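Local coordinates for putative uncharacterized protein (Chaetomium thermophilum, PDB 5T8V), which is the HEAT-repeat C-terminal part of the cohesin loader Scc2, which probably loads cohesin onto chromatin, at residues M260-F265 and M311-T316. Numbering follows the deposited sequence.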
loop_
_atom_site.group_PDB
_atom_site.type_symbol
_atom_site.label_atom_id
_atom_site.label_comp_id
_atom_site.label_asym_id
_atom_site.label_seq_id
_atom_site.Cartn_x
_atom_site.Cartn_y
_atom_site.Cartn_z
ATOM N N MET A 260 -25.693 26.253 31.220
ATOM C CA MET A 260 -26.965 26.837 30.803
ATOM C C MET A 260 -27.498 26.155 29.549
ATOM O O MET A 260 -28.686 25.817 29.469
ATOM C CB MET A 260 -26.791 28.339 30.570
ATOM C CG MET A 260 -28.099 29.085 30.368
ATOM S SD MET A 260 -27.876 30.864 30.197
ATOM C CE MET A 260 -27.333 31.308 31.844
ATOM N N ILE A 261 -26.631 25.938 28.556
ATOM C CA ILE A 261 -27.077 25.313 27.314
ATOM C C ILE A 261 -27.532 23.883 27.569
ATOM O O ILE A 261 -28.507 23.417 26.971
ATOM C CB ILE A 261 -25.968 25.366 26.249
ATOM C CG1 ILE A 261 -25.632 26.820 25.906
ATOM C CG2 ILE A 261 -26.412 24.614 24.989
ATOM C CD1 ILE A 261 -24.451 26.981 24.966
ATOM N N CYS A 262 -26.827 23.154 28.435
ATOM C CA CYS A 262 -27.275 21.810 28.787
ATOM C C CYS A 262 -28.646 21.847 29.446
ATOM O O CYS A 262 -29.494 20.982 29.189
ATOM C CB CYS A 262 -26.260 21.136 29.707
ATOM S SG CYS A 262 -24.734 20.683 28.875
ATOM N N GLN A 263 -28.885 22.841 30.300
ATOM C CA GLN A 263 -30.183 22.950 30.957
ATOM C C GLN A 263 -31.292 23.197 29.943
ATOM O O GLN A 263 -32.291 22.472 29.913
ATOM C CB GLN A 263 -30.142 24.057 32.005
ATOM C CG GLN A 263 -29.784 23.548 33.378
ATOM C CD GLN A 263 -30.981 22.975 34.098
ATOM O OE1 GLN A 263 -31.820 23.719 34.597
ATOM N NE2 GLN A 263 -31.074 21.653 34.149
ATOM N N ILE A 264 -31.133 24.220 29.100
ATOM C CA ILE A 264 -32.134 24.487 28.069
ATOM C C ILE A 264 -32.347 23.247 27.208
ATOM O O ILE A 264 -33.484 22.877 26.887
ATOM C CB ILE A 264 -31.712 25.702 27.221
ATOM C CG1 ILE A 264 -31.591 26.948 28.103
ATOM C CG2 ILE A 264 -32.712 25.939 26.085
ATOM C CD1 ILE A 264 -31.032 28.167 27.387
ATOM N N PHE A 265 -31.253 22.584 26.828
ATOM C CA PHE A 265 -31.335 21.394 25.988
ATOM C C PHE A 265 -32.117 20.280 26.667
ATOM O O PHE A 265 -32.820 19.516 25.997
ATOM C CB PHE A 265 -29.920 20.925 25.643
ATOM C CG PHE A 265 -29.869 19.713 24.758
ATOM C CD1 PHE A 265 -29.893 18.439 25.301
ATOM C CD2 PHE A 265 -29.771 19.847 23.384
ATOM C CE1 PHE A 265 -29.836 17.325 24.492
ATOM C CE2 PHE A 265 -29.713 18.732 22.569
ATOM C CZ PHE A 265 -29.745 17.471 23.125
ATOM N N MET A 311 -20.610 16.846 23.476
ATOM C CA MET A 311 -20.588 15.609 24.245
ATOM C C MET A 311 -21.437 15.733 25.504
ATOM O O MET A 311 -22.212 14.826 25.830
ATOM C CB MET A 311 -19.148 15.237 24.586
ATOM C CG MET A 311 -18.271 15.075 23.353
ATOM S SD MET A 311 -16.547 14.776 23.748
ATOM C CE MET A 311 -16.671 13.108 24.327
ATOM N N ARG A 312 -21.328 16.862 26.208
ATOM C CA ARG A 312 -22.153 17.078 27.393
ATOM C C ARG A 312 -23.635 16.941 27.067
ATOM O O ARG A 312 -24.386 16.288 27.800
ATOM C CB ARG A 312 -21.866 18.454 27.992
ATOM C CG ARG A 312 -20.607 18.511 28.836
ATOM C CD ARG A 312 -20.605 19.736 29.734
ATOM N NE ARG A 312 -21.712 19.719 30.684
ATOM C CZ ARG A 312 -21.957 20.685 31.562
ATOM N NH1 ARG A 312 -21.173 21.754 31.615
ATOM N NH2 ARG A 312 -22.989 20.583 32.389
ATOM N N LEU A 313 -24.075 17.559 25.968
ATOM C CA LEU A 313 -25.466 17.424 25.549
ATOM C C LEU A 313 -25.819 15.967 25.297
ATOM O O LEU A 313 -26.935 15.529 25.599
ATOM C CB LEU A 313 -25.724 18.255 24.291
ATOM C CG LEU A 313 -25.533 19.770 24.390
ATOM C CD1 LEU A 313 -25.963 20.433 23.090
ATOM C CD2 LEU A 313 -26.300 20.347 25.563
ATOM N N VAL A 314 -24.880 15.197 24.743
ATOM C CA VAL A 314 -25.151 13.779 24.533
ATOM C C VAL A 314 -25.295 13.047 25.862
ATOM O O VAL A 314 -26.042 12.065 25.950
ATOM C CB VAL A 314 -24.054 13.146 23.659
ATOM C CG1 VAL A 314 -24.264 11.635 23.539
ATOM C CG2 VAL A 314 -24.041 13.791 22.284
ATOM N N GLN A 315 -24.601 13.495 26.912
ATOM C CA GLN A 315 -24.656 12.792 28.193
ATOM C C GLN A 315 -25.758 13.300 29.114
ATOM O O GLN A 315 -26.030 12.657 30.134
ATOM C CB GLN A 315 -23.318 12.883 28.939
ATOM C CG GLN A 315 -22.118 13.134 28.061
ATOM C CD GLN A 315 -20.810 12.728 28.702
ATOM O OE1 GLN A 315 -19.928 12.181 28.041
ATOM N NE2 GLN A 315 -20.663 13.019 29.988
ATOM N N THR A 316 -26.397 14.427 28.793
ATOM C CA THR A 316 -27.544 14.869 29.581
ATOM C C THR A 316 -28.742 13.942 29.440
ATOM O O THR A 316 -29.725 14.116 30.167
ATOM C CB THR A 316 -27.966 16.289 29.182
ATOM O OG1 THR A 316 -28.202 16.352 27.767
ATOM C CG2 THR A 316 -26.904 17.303 29.576
#
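Phe265 lays its ring against Leu313 where helices 247-267 and 305-315 pack side by side in the helical solenoid of this HEAT-repeat protein. The axes of 260-265 and 311-315 come within 9.7 Å, 38° from parallel. With CG anti to the backbone N (chi1 -179°), the phenyl group reaches across to the other helix, and Leu313 CB sits over the middle of one face, 4.1 Å from the ring centroid, in a CH-pi contact. A branched leucine suits this place because its two methyls fill different spots: CD2 wedges between Cys262 CA, 3.7 Å away, and the CB and CG of Phe265, while CD1 lies by Phe265 CD2. Exchanging Phe265 for an alanine would probably open a gap beside Leu313 and leave its CB and CD1 without their aromatic cover.

Small and weakly polar, Cys262 fits where the backbones come nearest, its CA 5.7 Å from Leu313 CA. Its sulfur is shared between Leu313 CD2 and one face of the Arg312 guanidinium, with SG 3.7 Å from NE. A bend at chi3 folds the arginine back over the cysteine, and its NH1 forms a salt bridge with Asp259, nearly one turn before the cysteine, which probably offsets the charge of this buried arginine.

Thr316, the last residue of 311-316, suits its place by having both a methyl and a hydroxyl: CG2 packs on Cys262 CB, while OG1 approaches the Phe265 ring obliquely and donates a 2.6 Å hydrogen bond to Leu313 O, tilted 31° from the carbonyl plane.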